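Local coordinates for protein glutaredoxin (Grx-1) (Archaeoglobus fulgidus, PDB 3IC4) that probably transfers electrons in thiol-disulfide exchange, as a small glutaredoxin of the thioredoxin superfamily, at residues 24-28 against 68-72; 31-37 against 86-91. All blocks are in the same frame, centred on the assembly; numbering follows the deposited sequence.

Interaction 1: residues 24-28 against 68-72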
# COMPACT_ATOMS: atom_id res chain seq x y z
N HIS A 24 6.55 4.87 9.80
CA HIS A 24 6.81 3.57 9.13
C HIS A 24 6.45 3.62 7.69
O HIS A 24 7.17 3.12 6.85
CB HIS A 24 6.03 2.44 9.76
CG HIS A 24 6.15 2.38 11.25
ND1 HIS A 24 7.34 2.11 11.87
CD2 HIS A 24 5.23 2.51 12.23
CE1 HIS A 24 7.17 2.11 13.17
NE2 HIS A 24 5.89 2.32 13.43
N CYS A 25 5.33 4.26 7.42
CA CYS A 25 4.85 4.49 6.04
C CYS A 25 5.76 5.40 5.27
O CYS A 25 6.07 5.12 4.12
CB CYS A 25 3.46 5.08 6.02
SG CYS A 25 2.23 3.95 6.70
N LYS A 26 6.23 6.47 5.91
CA LYS A 26 7.25 7.37 5.29
C LYS A 26 8.50 6.61 4.88
O LYS A 26 9.02 6.82 3.79
CB LYS A 26 7.64 8.52 6.22
CG LYS A 26 6.58 9.56 6.46
CD LYS A 26 7.03 10.63 7.45
CE LYS A 26 5.90 11.51 7.87
NZ LYS A 26 6.43 12.59 8.66
N ARG A 27 9.03 5.79 5.77
CA ARG A 27 10.23 4.99 5.51
C ARG A 27 10.01 4.03 4.31
O ARG A 27 10.83 3.88 3.43
CB ARG A 27 10.64 4.21 6.76
CG ARG A 27 11.37 5.02 7.79
CD ARG A 27 11.87 4.14 8.94
NE ARG A 27 10.83 3.95 9.92
CZ ARG A 27 10.52 4.81 10.90
NH1 ARG A 27 9.55 4.50 11.74
NH2 ARG A 27 11.12 5.98 11.08
N THR A 28 8.85 3.39 4.30
CA THR A 28 8.50 2.47 3.23
C THR A 28 8.39 3.21 1.88
O THR A 28 8.88 2.72 0.88
CB THR A 28 7.17 1.77 3.54
OG1 THR A 28 7.27 1.14 4.81
CG2 THR A 28 6.78 0.71 2.47
N VAL A 68 -0.83 -0.60 8.93
CA VAL A 68 -0.09 -0.13 7.74
C VAL A 68 1.35 0.17 8.19
O VAL A 68 1.58 0.28 9.39
CB VAL A 68 -0.75 1.15 7.08
CG1 VAL A 68 -2.13 0.81 6.46
CG2 VAL A 68 -0.94 2.21 8.13
N PRO A 69 2.32 0.25 7.25
CA PRO A 69 2.13 0.12 5.77
C PRO A 69 1.85 -1.28 5.29
O PRO A 69 2.23 -2.25 5.91
CB PRO A 69 3.50 0.57 5.20
CG PRO A 69 4.49 0.15 6.31
CD PRO A 69 3.75 0.52 7.56
N VAL A 70 1.13 -1.38 4.15
CA VAL A 70 1.03 -2.65 3.42
C VAL A 70 1.49 -2.39 1.99
O VAL A 70 1.08 -1.41 1.35
CB VAL A 70 -0.39 -3.25 3.44
CG1 VAL A 70 -0.51 -4.51 2.48
CG2 VAL A 70 -0.74 -3.60 4.86
N VAL A 71 2.39 -3.22 1.53
CA VAL A 71 2.86 -3.14 0.14
C VAL A 71 2.48 -4.47 -0.53
O VAL A 71 2.78 -5.54 -0.03
CB VAL A 71 4.37 -2.86 0.00
CG1 VAL A 71 4.78 -2.79 -1.49
CG2 VAL A 71 4.73 -1.54 0.69
N VAL A 72 1.84 -4.32 -1.67
CA VAL A 72 1.27 -5.44 -2.41
C VAL A 72 1.90 -5.53 -3.77
O VAL A 72 2.01 -4.51 -4.50
CB VAL A 72 -0.26 -5.32 -2.61
CG1 VAL A 72 -0.79 -6.64 -3.29
CG2 VAL A 72 -0.93 -5.04 -1.25
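Cys25, Thr28 and His24, in the first turns of helix 23-35, pack against the cis-proline loop that leads into strand 70-73, a largely buried apolar contact. No hydrogen bond crosses it. Pro69, preceded by a cis peptide bond, is its centre, and its ring meets three helix residues: CD faces His24, N and CD face Cys25, and CG faces Thr28. His24 takes part through CB, 3.7 Å from Pro69 CD. The thiol of Cys25 lies beside the same nitrogen end of the ring, SG standing 3.7 Å from Pro69 N and 3.8 Å from Pro69 CD. Cys25 SG also lies 3.9 Å from Val68 CG2, so that one small polarisable atom bridges two loop residues. Thr28 splits its two branches between loop and strand. Its OG1 comes within 3.3 Å of Pro69 CG while donating to His24 O at 2.8 Å; Thr28 N reaches that carbonyl from the opposite face. With CG2 anti to the backbone N (chi1 -55°), the methyl is turned to the strand, where Thr28 CG2 meets Val71 CG2 at 3.5 Å. Threonine thus suits its place by satisfying its hydroxyl within the helix and offering carbon to the core. Met16 of strand 15-18 touches Cys25, Thr28 and Val71 from the sheet. Cys25 is probably the second cysteine of a thioredoxin-type CxxC motif, and a cis-proline beside it is a hallmark of that fold. Proline, having no backbone N-H, offers the sulfur no donor, so no bond forms across this contact, while SG finds a hydrogen-bond partner elsewhere.

Interaction 2: residues 31-37 against 86-91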
# COMPACT_ATOMS: atom_id res chain seq x y z
N PHE A 31 11.82 3.84 0.72
CA PHE A 31 12.36 2.59 0.19
C PHE A 31 11.97 2.38 -1.25
O PHE A 31 12.80 2.01 -2.08
CB PHE A 31 11.92 1.39 1.05
CG PHE A 31 12.33 0.04 0.46
CD1 PHE A 31 13.57 -0.49 0.68
CD2 PHE A 31 11.47 -0.64 -0.37
CE1 PHE A 31 13.97 -1.67 0.04
CE2 PHE A 31 11.85 -1.81 -0.98
CZ PHE A 31 13.09 -2.30 -0.79
N LEU A 32 10.67 2.51 -1.52
CA LEU A 32 10.12 2.26 -2.85
C LEU A 32 10.67 3.25 -3.83
O LEU A 32 10.99 2.89 -4.96
CB LEU A 32 8.58 2.29 -2.82
CG LEU A 32 7.91 1.14 -2.05
CD1 LEU A 32 6.45 1.42 -1.96
CD2 LEU A 32 8.24 -0.21 -2.64
N LYS A 33 10.83 4.50 -3.40
CA LYS A 33 11.39 5.52 -4.30
C LYS A 33 12.78 5.17 -4.73
O LYS A 33 13.16 5.37 -5.90
CB LYS A 33 11.42 6.89 -3.63
CG LYS A 33 10.04 7.49 -3.54
CD LYS A 33 9.79 8.68 -2.59
CE LYS A 33 10.62 9.84 -2.74
NZ LYS A 33 10.13 10.95 -1.81
N ARG A 34 13.58 4.75 -3.76
CA ARG A 34 14.99 4.43 -3.96
C ARG A 34 15.13 3.16 -4.82
O ARG A 34 16.02 3.03 -5.67
CB ARG A 34 15.64 4.29 -2.58
CG ARG A 34 17.08 3.91 -2.60
CD ARG A 34 17.86 4.47 -1.41
NE ARG A 34 19.32 4.25 -1.64
CZ ARG A 34 20.23 5.09 -2.18
NH1 ARG A 34 19.92 6.33 -2.58
NH2 ARG A 34 21.51 4.67 -2.30
N GLU A 35 14.18 2.24 -4.66
CA GLU A 35 14.19 0.99 -5.40
C GLU A 35 14.08 1.19 -6.91
O GLU A 35 14.61 0.39 -7.70
CB GLU A 35 13.09 0.05 -4.86
CG GLU A 35 13.23 -1.40 -5.24
CD GLU A 35 14.47 -2.15 -4.72
OE1 GLU A 35 15.20 -1.70 -3.79
OE2 GLU A 35 14.72 -3.26 -5.28
N GLY A 36 13.36 2.22 -7.32
CA GLY A 36 13.30 2.55 -8.73
C GLY A 36 12.18 1.83 -9.49
O GLY A 36 12.13 1.90 -10.71
N VAL A 37 11.31 1.14 -8.74
CA VAL A 37 10.16 0.44 -9.28
C VAL A 37 8.99 1.43 -9.47
O VAL A 37 8.92 2.41 -8.78
CB VAL A 37 9.80 -0.77 -8.39
CG1 VAL A 37 10.90 -1.85 -8.57
CG2 VAL A 37 9.61 -0.37 -6.92
N LEU A 86 10.75 -6.32 2.08
CA LEU A 86 10.39 -5.48 0.94
C LEU A 86 11.30 -5.77 -0.28
O LEU A 86 10.81 -5.85 -1.37
CB LEU A 86 10.41 -3.98 1.33
CG LEU A 86 9.32 -3.50 2.31
CD1 LEU A 86 9.59 -2.10 2.97
CD2 LEU A 86 8.00 -3.46 1.59
N LYS A 87 12.61 -5.92 -0.08
CA LYS A 87 13.53 -6.25 -1.18
C LYS A 87 13.14 -7.59 -1.78
O LYS A 87 12.95 -7.67 -2.96
CB LYS A 87 14.98 -6.31 -0.69
CG LYS A 87 15.55 -4.95 -0.32
CD LYS A 87 16.89 -5.08 0.44
CE LYS A 87 17.36 -3.70 0.99
NZ LYS A 87 18.75 -3.60 1.48
N GLU A 88 12.86 -8.60 -0.95
CA GLU A 88 12.38 -9.88 -1.46
C GLU A 88 11.05 -9.77 -2.28
O GLU A 88 10.90 -10.38 -3.35
CB GLU A 88 12.22 -10.85 -0.29
CG GLU A 88 11.68 -12.18 -0.71
CD GLU A 88 12.35 -12.73 -1.96
OE1 GLU A 88 13.60 -12.87 -1.92
OE2 GLU A 88 11.63 -13.05 -2.96
N LEU A 89 10.09 -8.99 -1.77
CA LEU A 89 8.83 -8.79 -2.46
C LEU A 89 9.07 -8.19 -3.84
O LEU A 89 8.52 -8.66 -4.83
CB LEU A 89 7.89 -7.87 -1.67
CG LEU A 89 6.50 -7.58 -2.26
CD1 LEU A 89 5.63 -8.82 -2.26
CD2 LEU A 89 5.84 -6.48 -1.48
N ILE A 90 9.87 -7.14 -3.91
CA ILE A 90 10.03 -6.32 -5.14
C ILE A 90 10.95 -7.08 -6.11
O ILE A 90 10.70 -7.08 -7.32
CB ILE A 90 10.55 -4.82 -4.80
CG1 ILE A 90 9.56 -4.06 -3.94
CG2 ILE A 90 10.82 -4.00 -6.07
CD1 ILE A 90 8.22 -4.11 -4.48
N ARG A 91 11.96 -7.75 -5.60
CA ARG A 91 13.01 -8.28 -6.48
C ARG A 91 12.76 -9.74 -6.83
O ARG A 91 13.03 -10.18 -7.96
CB ARG A 91 14.40 -8.14 -5.83
CG ARG A 91 14.75 -6.72 -5.34
CD ARG A 91 16.04 -6.66 -4.52
NE ARG A 91 16.33 -5.26 -4.21
CZ ARG A 91 17.40 -4.81 -3.55
NH1 ARG A 91 18.31 -5.65 -3.09
NH2 ARG A 91 17.53 -3.50 -3.35
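Phe31, Leu32, Glu35 and Val37 meet one side of the C-terminal helix 83-91 through an apolar layer and a salt bridge. In the apolar layer the Phe31 ring, its CG anti to the backbone N, reaches across to the other helix. Leu86 CB sits over one face of the Phe31 ring in a CH-pi contact, 4.0 Å from the centroid, while Lys87 comes in near the ring plane, its CG 3.6 Å from Phe31 CZ. Ile90 uses both branches: its CG1 lies 4.3 Å from Leu32 CD2, and its CG2 meets Glu35 CG. Ile90 CG2 also makes a tight approach of 3.3 Å to Val37 CG1. Gly36 ends the helix with positive phi, where a CB would jam against the preceding carbonyl O, and lets the chain turn so that Val37 joins the contact.

The charged part is a side-on pairing of Glu35 with Arg91. Arg91 NE donates to Glu35 OE2 at 2.8 Å and Arg91 NH2 to Glu35 OE1 at 3.0 Å, both nearly straight (169° and 161°), each oxygen being met on its syn side. Carboxylate and guanidinium are nearly coplanar, and the two bonds would resist rotation of either group. Arginine suits the place by bringing two donors to the two oxygens; Lys87 CG covers one face of its guanidinium.

The short helical segments 31-35 and 86-91 run at 45° to each other, their axes 11.5 Å apart. Such a pairing of the first and last helices on one face of the central sheet is characteristic of the thioredoxin fold, here in its compact glutaredoxin form.

In the fold
Both contacts draw on helix 23-35: interaction 1 uses its first turns and interaction 2 its last turn and the residues just beyond. Their centres lie 12 Å apart, and their segments alternate along the chain, 24-28, 31-37, 68-72 and 86-91. They touch directly, Thr28 CG2 meeting Leu86 CD1 at 4.0 Å and Val71 CG2 meeting Leu86 CD2 at 3.9 Å. The two helices, 23-35 and 83-91, pack on the same face of the four-stranded mixed sheet and share a core with its strand 70-73. Interaction 1 ties the probable CxxC end of the shared helix to the cis-proline loop, whereas interaction 2 joins its far end to the C-terminal helix.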